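Local coordinates for protein short-chain dehydrogenase/reductase SDR (PDB 5VA8) that probably catalyses NADP-dependent oxidation or reduction of a substrate, as a Rossmann-fold member of the short-chain dehydrogenase/reductase family, at residues A[9-14]-A[239-244]; A[115-120]-A[162-167]; A[140-145]-A[183-188]. All coordinates share one frame; numbering follows the deposited sequence.

Contact 1: residues A[9-14]-A[239-244]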
loop_
_atom_site.group_PDB
_atom_site.type_symbol
_atom_site.label_atom_id
_atom_site.label_comp_id
_atom_site.label_asym_id
_atom_site.label_seq_id
_atom_site.Cartn_x
_atom_site.Cartn_y
_atom_site.Cartn_z
ATOM N N MET A 9 17.709 -2.341 27.264
ATOM C CA MET A 9 16.621 -1.370 27.185
ATOM C C MET A 9 15.452 -1.806 28.064
ATOM O O MET A 9 14.936 -2.918 27.906
ATOM C CB MET A 9 16.148 -1.214 25.735
ATOM C CG MET A 9 14.949 -0.287 25.550
ATOM S SD MET A 9 14.216 -0.378 23.897
ATOM C CE MET A 9 15.482 0.381 22.882
ATOM N N ASP A 10 15.020 -0.924 28.966
ATOM C CA ASP A 10 13.914 -1.230 29.874
ATOM C C ASP A 10 12.584 -0.989 29.163
ATOM O O ASP A 10 12.258 0.152 28.824
ATOM C CB ASP A 10 14.017 -0.366 31.133
ATOM C CG ASP A 10 13.038 -0.783 32.229
ATOM O OD1 ASP A 10 12.043 -1.471 31.944
ATOM O OD2 ASP A 10 13.265 -0.395 33.396
ATOM N N LEU A 11 11.806 -2.053 28.961
ATOM C CA LEU A 11 10.539 -1.919 28.251
ATOM C C LEU A 11 9.398 -1.436 29.139
ATOM O O LEU A 11 8.300 -1.194 28.624
ATOM C CB LEU A 11 10.150 -3.248 27.598
ATOM C CG LEU A 11 11.144 -3.752 26.545
ATOM C CD1 LEU A 11 10.525 -4.914 25.765
ATOM C CD2 LEU A 11 11.593 -2.627 25.624
ATOM N N GLY A 12 9.624 -1.306 30.446
ATOM C CA GLY A 12 8.651 -0.701 31.335
ATOM C C GLY A 12 7.391 -1.498 31.595
ATOM O O GLY A 12 6.396 -0.916 32.034
ATOM N N ILE A 13 7.398 -2.813 31.363
ATOM C CA ILE A 13 6.172 -3.598 31.463
ATOM C C ILE A 13 6.288 -4.723 32.492
ATOM O O ILE A 13 5.461 -5.630 32.513
ATOM C CB ILE A 13 5.742 -4.136 30.083
ATOM C CG1 ILE A 13 6.880 -4.900 29.384
ATOM C CG2 ILE A 13 5.247 -2.981 29.213
ATOM C CD1 ILE A 13 6.454 -5.553 28.042
ATOM N N ALA A 14 7.298 -4.667 33.356
ATOM C CA ALA A 14 7.418 -5.646 34.426
ATOM C C ALA A 14 6.196 -5.585 35.334
ATOM O O ALA A 14 5.762 -4.504 35.746
ATOM C CB ALA A 14 8.692 -5.397 35.236
ATOM N N ALA A 239 10.312 -8.616 18.725
ATOM C CA ALA A 239 9.545 -7.550 18.082
ATOM C C ALA A 239 8.190 -7.376 18.754
ATOM O O ALA A 239 7.732 -6.248 18.965
ATOM C CB ALA A 239 9.366 -7.839 16.593
ATOM N N CYS A 240 7.540 -8.485 19.106
ATOM C CA CYS A 240 6.293 -8.406 19.854
ATOM C C CYS A 240 6.491 -7.656 21.171
ATOM O O CYS A 240 5.698 -6.778 21.527
ATOM C CB CYS A 240 5.764 -9.814 20.111
ATOM S SG CYS A 240 4.186 -9.861 21.001
ATOM N N ALA A 241 7.558 -7.985 21.901
ATOM C CA ALA A 241 7.801 -7.327 23.181
ATOM C C ALA A 241 8.017 -5.833 22.994
ATOM O O ALA A 241 7.529 -5.026 23.793
ATOM C CB ALA A 241 8.997 -7.965 23.894
ATOM N N PHE A 242 8.729 -5.434 21.932
ATOM C CA PHE A 242 8.897 -4.000 21.712
ATOM C C PHE A 242 7.550 -3.314 21.482
ATOM O O PHE A 242 7.285 -2.244 22.051
ATOM C CB PHE A 242 9.838 -3.719 20.544
ATOM C CG PHE A 242 10.102 -2.255 20.372
ATOM C CD1 PHE A 242 11.025 -1.624 21.182
ATOM C CD2 PHE A 242 9.348 -1.497 19.493
ATOM C CE1 PHE A 242 11.256 -0.251 21.070
ATOM C CE2 PHE A 242 9.568 -0.123 19.383
ATOM C CZ PHE A 242 10.518 0.489 20.171
ATOM N N LEU A 243 6.683 -3.911 20.656
ATOM C CA LEU A 243 5.360 -3.326 20.443
ATOM C C LEU A 243 4.583 -3.233 21.744
ATOM O O LEU A 243 3.783 -2.305 21.931
ATOM C CB LEU A 243 4.552 -4.145 19.435
ATOM C CG LEU A 243 4.921 -3.981 17.962
ATOM C CD1 LEU A 243 4.162 -5.013 17.135
ATOM C CD2 LEU A 243 4.627 -2.565 17.471
ATOM N N CYS A 244 4.807 -4.172 22.653
ATOM C CA CYS A 244 4.068 -4.177 23.903
ATOM C C CYS A 244 4.651 -3.236 24.944
ATOM O O CYS A 244 4.074 -3.113 26.027
ATOM C CB CYS A 244 4.011 -5.598 24.472
ATOM S SG CYS A 244 3.002 -6.737 23.486
#
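Met9 makes the first touch, laying its sulfur against the rim of the Phe242 ring. SD stands 4.1 Å from Phe242 CE1, and the line from SD to the ring centre is 89° off the ring normal, which places this Met-aromatic contact at the edge and not over a face. CG anti to the backbone N (chi1 176°) and an extended chi2 carry SD to the ring edge. The same ring meets Phe242 of the second subunit with planes at about 25°, and Met9 has backbone hydrogen bonds to that subunit.

Asp10 takes no part across the contact and works locally: its OD1 accepts from Gly12 N at 2.9 Å, from above the carboxylate plane, closing an Asx turn over Asp10 to Gly12.

Leu11 sends one branch to the helix. Its CD1 reaches forward over the last turn, 3.9 Å from Ala241 CB and 3.6 Å from Ala241 O. Its backbone is hydrogen-bonded to Val246, just past the helix.

Beyond Gly12, Ile13 closes the contact with two methyls. CG2 lies 3.4 Å from Cys244 O, while CD1 approaches Cys244 CB at 4.3 Å; Leu35 of helix 26-37 touches both residues.

No hydrogen bond joins the two segments, so the loop before strand 17-20 is held against the end of helix 233-243 by apolar and sulfur-aromatic packing, with its polar restraints supplied from within the loop, from the following turn and from the second subunit. One cost can be read from the geometry: Cys244 O is buried under Ile13 without a polar partner anywhere in the model.

Contact 2: residues A[115-120]-A[162-167]. With NAP (NADP nicotinamide-adenine-dinucleotide phosphate), chain E; TCE (3,3',3''-phosphanetriyltripropanoic acid), chain F.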
loop_
_atom_site.group_PDB
_atom_site.type_symbol
_atom_site.label_atom_id
_atom_site.label_comp_id
_atom_site.label_asym_id
_atom_site.label_seq_id
_atom_site.Cartn_x
_atom_site.Cartn_y
_atom_site.Cartn_z
ATOM N N ARG A 115 -14.492 -22.023 9.065
ATOM C CA ARG A 115 -13.489 -22.398 10.053
ATOM C C ARG A 115 -12.278 -21.472 10.003
ATOM O O ARG A 115 -11.739 -21.099 11.050
ATOM C CB ARG A 115 -13.085 -23.859 9.854
ATOM C CG ARG A 115 -14.239 -24.825 10.107
ATOM C CD ARG A 115 -13.878 -26.239 9.708
ATOM N NE ARG A 115 -12.839 -26.807 10.561
ATOM C CZ ARG A 115 -12.324 -28.019 10.388
ATOM N NH1 ARG A 115 -12.751 -28.782 9.392
ATOM N NH2 ARG A 115 -11.383 -28.467 11.208
ATOM N N ALA A 116 -11.824 -21.101 8.803
ATOM C CA ALA A 116 -10.677 -20.204 8.722
ATOM C C ALA A 116 -11.037 -18.831 9.259
ATOM O O ALA A 116 -10.255 -18.223 9.998
ATOM C CB ALA A 116 -10.166 -20.100 7.286
ATOM N N LEU A 117 -12.225 -18.337 8.904
ATOM C CA LEU A 117 -12.680 -17.049 9.417
ATOM C C LEU A 117 -12.831 -17.076 10.939
ATOM O O LEU A 117 -12.428 -16.132 11.625
ATOM C CB LEU A 117 -13.993 -16.675 8.736
ATOM C CG LEU A 117 -13.812 -16.270 7.271
ATOM C CD1 LEU A 117 -15.138 -16.292 6.526
ATOM C CD2 LEU A 117 -13.194 -14.890 7.195
ATOM N N GLU A 118 -13.390 -18.155 11.492
ATOM C CA GLU A 118 -13.500 -18.240 12.951
ATOM C C GLU A 118 -12.128 -18.217 13.613
ATOM O O GLU A 118 -11.889 -17.451 14.557
ATOM C CB GLU A 118 -14.259 -19.510 13.353
ATOM C CG GLU A 118 -15.721 -19.527 12.971
ATOM C CD GLU A 118 -16.600 -18.716 13.920
ATOM O OE1 GLU A 118 -17.815 -18.600 13.627
ATOM O OE2 GLU A 118 -16.093 -18.220 14.958
ATOM N N ALA A 119 -11.200 -19.047 13.122
ATOM C CA ALA A 119 -9.919 -19.189 13.803
ATOM C C ALA A 119 -9.070 -17.927 13.694
ATOM O O ALA A 119 -8.456 -17.502 14.680
ATOM C CB ALA A 119 -9.146 -20.382 13.242
ATOM N N ASN A 120 -8.993 -17.331 12.506
ATOM C CA ASN A 120 -7.961 -16.342 12.226
ATOM C C ASN A 120 -8.509 -14.940 12.003
ATOM O O ASN A 120 -7.730 -14.021 11.703
ATOM C CB ASN A 120 -7.130 -16.792 11.013
ATOM C CG ASN A 120 -6.571 -18.202 11.189
ATOM O OD1 ASN A 120 -6.846 -19.089 10.391
ATOM N ND2 ASN A 120 -5.807 -18.411 12.261
ATOM N N ASN A 162 -5.099 -15.978 2.965
ATOM C CA ASN A 162 -5.171 -14.757 2.168
ATOM C C ASN A 162 -6.459 -14.015 2.458
ATOM O O ASN A 162 -6.468 -12.791 2.625
ATOM C CB ASN A 162 -5.109 -15.093 0.672
ATOM C CG ASN A 162 -3.816 -15.795 0.265
ATOM O OD1 ASN A 162 -2.810 -15.750 0.980
ATOM N ND2 ASN A 162 -3.840 -16.445 -0.899
ATOM N N GLY A 163 -7.561 -14.749 2.533
ATOM C CA GLY A 163 -8.838 -14.158 2.863
ATOM C C GLY A 163 -9.027 -13.843 4.336
ATOM O O GLY A 163 -9.241 -12.680 4.692
ATOM N N ALA A 164 -8.967 -14.854 5.211
ATOM C CA ALA A 164 -9.366 -14.627 6.599
ATOM C C ALA A 164 -8.479 -13.597 7.280
ATOM O O ALA A 164 -8.972 -12.736 8.021
ATOM C CB ALA A 164 -9.352 -15.947 7.375
ATOM N N ARG A 165 -7.168 -13.659 7.048
ATOM C CA ARG A 165 -6.296 -12.761 7.793
ATOM C C ARG A 165 -6.361 -11.349 7.250
ATOM O O ARG A 165 -6.157 -10.394 8.010
ATOM C CB ARG A 165 -4.860 -13.273 7.762
ATOM C CG ARG A 165 -4.760 -14.684 8.346
ATOM C CD ARG A 165 -3.302 -15.009 8.518
ATOM N NE ARG A 165 -2.990 -16.418 8.739
ATOM C CZ ARG A 165 -2.790 -16.988 9.923
ATOM N NH1 ARG A 165 -2.957 -16.303 11.059
ATOM N NH2 ARG A 165 -2.413 -18.263 9.962
ATOM N N SER A 166 -6.663 -11.202 5.957
ATOM C CA SER A 166 -6.908 -9.879 5.397
ATOM C C SER A 166 -8.181 -9.273 5.970
ATOM O O SER A 166 -8.264 -8.049 6.163
ATOM C CB SER A 166 -6.987 -9.963 3.875
ATOM O OG SER A 166 -5.719 -10.304 3.327
ATOM N N GLY A 167 -9.188 -10.117 6.214
ATOM C CA GLY A 167 -10.398 -9.648 6.875
ATOM C C GLY A 167 -10.113 -9.098 8.252
ATOM O O GLY A 167 -10.593 -8.019 8.617
HETATM P PA NAP E . 3.370 -23.920 15.618
HETATM O O1A NAP E . 4.829 -23.965 15.824
HETATM O O2A NAP E . 2.729 -25.200 15.123
HETATM O O5B NAP E . 2.724 -23.476 17.017
HETATM C C5B NAP E . 1.298 -23.349 17.113
HETATM C C4B NAP E . 0.961 -23.231 18.573
HETATM O O4B NAP E . -0.419 -22.832 18.698
HETATM C C3B NAP E . 1.084 -24.527 19.376
HETATM O O3B NAP E . 1.412 -24.218 20.724
HETATM C C2B NAP E . -0.331 -25.090 19.278
HETATM O O2B NAP E . -0.526 -26.074 20.319
HETATM C C1B NAP E . -1.137 -23.799 19.438
HETATM N N9A NAP E . -2.486 -23.850 18.885
HETATM C C8A NAP E . -2.830 -24.088 17.581
HETATM N N7A NAP E . -4.113 -23.968 17.335
HETATM C C5A NAP E . -4.655 -23.636 18.568
HETATM C C6A NAP E . -5.976 -23.388 18.987
HETATM N N6A NAP E . -7.036 -23.432 18.172
HETATM N N1A NAP E . -6.180 -23.098 20.291
HETATM C C2A NAP E . -5.119 -23.048 21.109
HETATM N N3A NAP E . -3.830 -23.264 20.827
HETATM C C4A NAP E . -3.665 -23.560 19.534
HETATM O O3 NAP E . 2.971 -22.765 14.587
HETATM P PN NAP E . 3.611 -21.335 14.254
HETATM O O1N NAP E . 4.060 -20.689 15.502
HETATM O O2N NAP E . 4.577 -21.522 13.151
HETATM O O5D NAP E . 2.319 -20.596 13.675
HETATM C C5D NAP E . 1.531 -19.709 14.495
HETATM C C4D NAP E . 0.595 -18.988 13.557
HETATM O O4D NAP E . 1.377 -18.175 12.652
HETATM C C3D NAP E . -0.275 -19.886 12.668
HETATM O O3D NAP E . -1.554 -19.291 12.448
HETATM C C2D NAP E . 0.514 -19.920 11.363
HETATM O O2D NAP E . -0.263 -20.225 10.210
HETATM C C1D NAP E . 1.002 -18.474 11.339
HETATM N N1N NAP E . 2.173 -18.245 10.458
HETATM C C2N NAP E . 3.257 -19.034 10.556
HETATM C C3N NAP E . 4.365 -18.778 9.776
HETATM C C7N NAP E . 5.636 -19.571 9.803
HETATM O O7N NAP E . 6.376 -19.555 8.800
HETATM N N7N NAP E . 5.858 -20.370 10.843
HETATM C C4N NAP E . 4.351 -17.650 8.960
HETATM C C5N NAP E . 3.211 -16.867 8.875
HETATM C C6N NAP E . 2.120 -17.191 9.622
HETATM P P2B NAP E . -1.727 -27.148 20.245
HETATM O O1X NAP E . -2.992 -26.382 20.449
HETATM O O2X NAP E . -1.666 -27.820 18.872
HETATM O O3X NAP E . -1.403 -28.134 21.384
HETATM O O16 TCE F . -1.627 -19.099 7.289
HETATM C C14 TCE F . -0.571 -18.570 6.846
HETATM O O15 TCE F . -0.627 -17.532 6.146
HETATM C C5 TCE F . 0.780 -19.219 7.143
HETATM C C2 TCE F . 1.826 -18.593 6.226
HETATM P P TCE F . 3.514 -19.146 6.766
HETATM C C3 TCE F . 3.542 -20.941 7.178
HETATM C C6 TCE F . 3.284 -21.601 5.831
HETATM C C8 TCE F . 3.160 -23.090 6.073
HETATM O O10 TCE F . 3.864 -23.861 5.381
HETATM O O9 TCE F . 2.373 -23.530 6.956
HETATM C C1 TCE F . 4.730 -18.720 5.449
HETATM C C4 TCE F . 4.688 -17.208 5.260
HETATM C C11 TCE F . 5.630 -16.870 4.119
HETATM O O12 TCE F . 5.848 -15.673 3.792
HETATM O O13 TCE F . 6.193 -17.818 3.509
HETATM O O HOH W 1 -4.847 -13.994 11.781
#
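Asn120 lies across one face of the Arg165 guanidinium, its CG 4.0 Å above the plane and offset toward the rim. The two flat groups are inclined at 31°, and Asn120 ND2 to Arg165 NH1 measures 3.7 Å, a packing distance; ND2 instead donates to Gly98 O, which fixes the amide. Arg165 is extended from CG to NE, then turns at chi4 (-97°) to present its edge to the ligands. NH2 donates to NAP O3D at 2.8 Å and to TCE O16 at 2.9 Å, both in the guanidinium plane. NE is hydrogen-bonded to Ser161 OG.

Ala164 CB sits 3.6 Å from Ala116 O, and Leu117 CD2 closes over Ala164 CA at 3.9 Å; the axes of the two short segments come within 8.7 Å, consistent with a small residue at Ala164. Leu117 also meets Leu117 of the third subunit.

One water accepts from Arg165 NH1 at 3.1 Å and donates to Asn120 O. Gripping ribose O3D and the TCE carboxylate while sharing a water with an asparagine carbonyl, Arg165, four residues after Ser161, resembles the lysine of the SDR Tyr-X-X-X-Lys motif, to which it probably corresponds, with Ser161 at the tyrosine position.

Contact 3: residues A[140-145]-A[183-188]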
loop_
_atom_site.group_PDB
_atom_site.type_symbol
_atom_site.label_atom_id
_atom_site.label_comp_id
_atom_site.label_asym_id
_atom_site.label_seq_id
_atom_site.Cartn_x
_atom_site.Cartn_y
_atom_site.Cartn_z
ATOM N N PHE A 140 -4.031 2.057 29.501
ATOM C CA PHE A 140 -2.892 1.382 28.895
ATOM C C PHE A 140 -3.369 0.055 28.332
ATOM O O PHE A 140 -4.067 -0.694 29.022
ATOM C CB PHE A 140 -1.760 1.135 29.908
ATOM C CG PHE A 140 -0.590 0.372 29.330
ATOM C CD1 PHE A 140 0.522 1.044 28.856
ATOM C CD2 PHE A 140 -0.610 -1.021 29.246
ATOM C CE1 PHE A 140 1.595 0.350 28.313
ATOM C CE2 PHE A 140 0.457 -1.722 28.686
ATOM C CZ PHE A 140 1.559 -1.037 28.225
ATOM N N GLY A 141 -2.960 -0.252 27.106
ATOM C CA GLY A 141 -3.269 -1.551 26.545
ATOM C C GLY A 141 -2.405 -1.809 25.339
ATOM O O GLY A 141 -1.995 -0.876 24.641
ATOM N N ARG A 142 -2.115 -3.089 25.096
ATOM C CA ARG A 142 -1.360 -3.503 23.919
ATOM C C ARG A 142 -1.996 -4.754 23.355
ATOM O O ARG A 142 -2.145 -5.751 24.070
ATOM C CB ARG A 142 0.108 -3.787 24.257
ATOM C CG ARG A 142 0.866 -2.615 24.857
ATOM C CD ARG A 142 1.179 -1.576 23.794
ATOM N NE ARG A 142 2.072 -0.514 24.265
ATOM C CZ ARG A 142 1.667 0.663 24.734
ATOM N NH1 ARG A 142 0.367 0.947 24.824
ATOM N NH2 ARG A 142 2.565 1.573 25.110
ATOM N N VAL A 143 -2.372 -4.708 22.085
ATOM C CA VAL A 143 -2.844 -5.887 21.367
ATOM C C VAL A 143 -1.911 -6.097 20.188
ATOM O O VAL A 143 -1.666 -5.159 19.419
ATOM C CB VAL A 143 -4.290 -5.731 20.869
ATOM C CG1 VAL A 143 -4.719 -6.987 20.091
ATOM C CG2 VAL A 143 -5.251 -5.447 22.040
ATOM N N VAL A 144 -1.391 -7.315 20.049
ATOM C CA VAL A 144 -0.560 -7.699 18.911
ATOM C C VAL A 144 -1.217 -8.909 18.276
ATOM O O VAL A 144 -1.368 -9.948 18.932
ATOM C CB VAL A 144 0.885 -8.024 19.326
ATOM C CG1 VAL A 144 1.679 -8.543 18.121
ATOM C CG2 VAL A 144 1.565 -6.789 19.923
ATOM N N ASN A 145 -1.597 -8.791 17.008
ATOM C CA ASN A 145 -2.207 -9.900 16.276
ATOM C C ASN A 145 -1.154 -10.549 15.386
ATOM O O ASN A 145 -0.592 -9.891 14.507
ATOM C CB ASN A 145 -3.380 -9.417 15.425
ATOM C CG ASN A 145 -4.383 -8.628 16.229
ATOM O OD1 ASN A 145 -4.994 -9.167 17.147
ATOM N ND2 ASN A 145 -4.552 -7.353 15.898
ATOM N N GLY A 183 -4.797 5.285 25.292
ATOM C CA GLY A 183 -3.530 4.687 25.664
ATOM C C GLY A 183 -3.391 3.238 25.264
ATOM O O GLY A 183 -2.497 2.549 25.775
ATOM N N VAL A 184 -4.250 2.760 24.371
ATOM C CA VAL A 184 -4.224 1.391 23.869
ATOM C C VAL A 184 -3.695 1.426 22.444
ATOM O O VAL A 184 -4.093 2.289 21.648
ATOM C CB VAL A 184 -5.628 0.762 23.909
ATOM C CG1 VAL A 184 -5.611 -0.660 23.353
ATOM C CG2 VAL A 184 -6.162 0.790 25.330
ATOM N N THR A 185 -2.795 0.502 22.118
ATOM C CA THR A 185 -2.374 0.326 20.735
ATOM C C THR A 185 -2.735 -1.077 20.279
ATOM O O THR A 185 -2.808 -2.011 21.084
ATOM C CB THR A 185 -0.874 0.538 20.538
ATOM O OG1 THR A 185 -0.162 -0.524 21.188
ATOM C CG2 THR A 185 -0.438 1.892 21.108
ATOM N N ILE A 186 -3.004 -1.202 18.984
ATOM C CA ILE A 186 -3.363 -2.480 18.376
ATOM C C ILE A 186 -2.591 -2.563 17.071
ATOM O O ILE A 186 -2.779 -1.722 16.186
ATOM C CB ILE A 186 -4.871 -2.613 18.108
ATOM C CG1 ILE A 186 -5.669 -2.401 19.397
ATOM C CG2 ILE A 186 -5.169 -3.991 17.491
ATOM C CD1 ILE A 186 -7.194 -2.471 19.206
ATOM N N ASN A 187 -1.698 -3.543 16.967
ATOM C CA ASN A 187 -0.824 -3.676 15.814
ATOM C C ASN A 187 -0.795 -5.131 15.389
ATOM O O ASN A 187 -1.146 -6.029 16.155
ATOM C CB ASN A 187 0.604 -3.201 16.122
ATOM C CG ASN A 187 0.659 -1.719 16.406
ATOM O OD1 ASN A 187 0.486 -0.901 15.499
ATOM N ND2 ASN A 187 0.917 -1.357 17.662
ATOM N N ASN A 188 -0.367 -5.352 14.150
ATOM C CA ASN A 188 -0.269 -6.695 13.597
ATOM C C ASN A 188 1.185 -7.017 13.292
ATOM O O ASN A 188 1.921 -6.174 12.775
ATOM C CB ASN A 188 -1.122 -6.827 12.336
ATOM C CG ASN A 188 -2.538 -6.317 12.546
ATOM O OD1 ASN A 188 -3.189 -6.668 13.528
ATOM N ND2 ASN A 188 -3.006 -5.455 11.648
HETATM O O HOH W 2 0.382 3.876 25.613
HETATM O O HOH W 3 0.380 -3.199 20.039
#
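Asn145 and Asn188 join their side chains at one end of this parallel pair: Asn145 ND2 donates to Asn188 OD1 at 2.8 Å, nearly in line with the acceptor's C=O (176°) and within 7° of the donor amide plane. The remaining amide atoms go to the flanking strands, Asn145 OD1 to Asn95 ND2 and Asn188 ND2 to Asn255 OD1, so a chain of asparagines runs across neighbouring strands.

Between the backbones, five N-H to O bonds alternate from strand to strand. Gly141 N gives to Gly183 O, Thr185 N to Gly141 O, Val143 N to Thr185 O, Asn187 N to Val143 O at 2.9 Å, and Asn145 N to Asn187 O. Three carbonyls take more. Gly141 O is gripped on opposite faces of its plane by Thr185 N and by Arg142 NH1 (3.0 Å), the arginine folding back at chi2 (-74°) to get there. Val143 O also receives a water at 2.9 Å that contacts Thr185 OG1 and accepts from Asn187 ND2. Gly183 O receives a second water, which bridges it to Arg142 NH1, and Arg142 NH2 reaches Ser245 O. Asn187 uses OD1 for Gln254 N and ND2 for Ile251 O as well.

On the face carrying Val143 and Ile186, these two lie side by side (Val143 CB to Ile186 CG1 3.9 Å), beneath helices 110-138 and 159-179. Strands 141-146 and 184-191, linked by helix 159-179, form a beta-alpha-beta crossover: the fifth and sixth strands of the 3-2-1-4-5-6-7 sheet of the SDR Rossmann fold.

How the contacts relate
From the N terminus, the chain opens contact 1 at 9-14 and closes it only at 239-244, a loop of more than 220 residues that encloses the other two. Inside it, 115-120 comes first, then 140-145, 162-167 and 183-188, so contacts 2 and 3 cross: each closes its loop around one segment of the other. They do not touch, their nearest atoms being about 7 Å apart. Contacts 1 and 3 do: Leu243 O packs on Arg142 CD at 3.3 Å, and Cys244 SG on Val144 CG2 at 3.8 Å. The helix of contact 1 thus lies against the central sheet, while contact 2, across the chain's centre, pairs helices beside the cofactor.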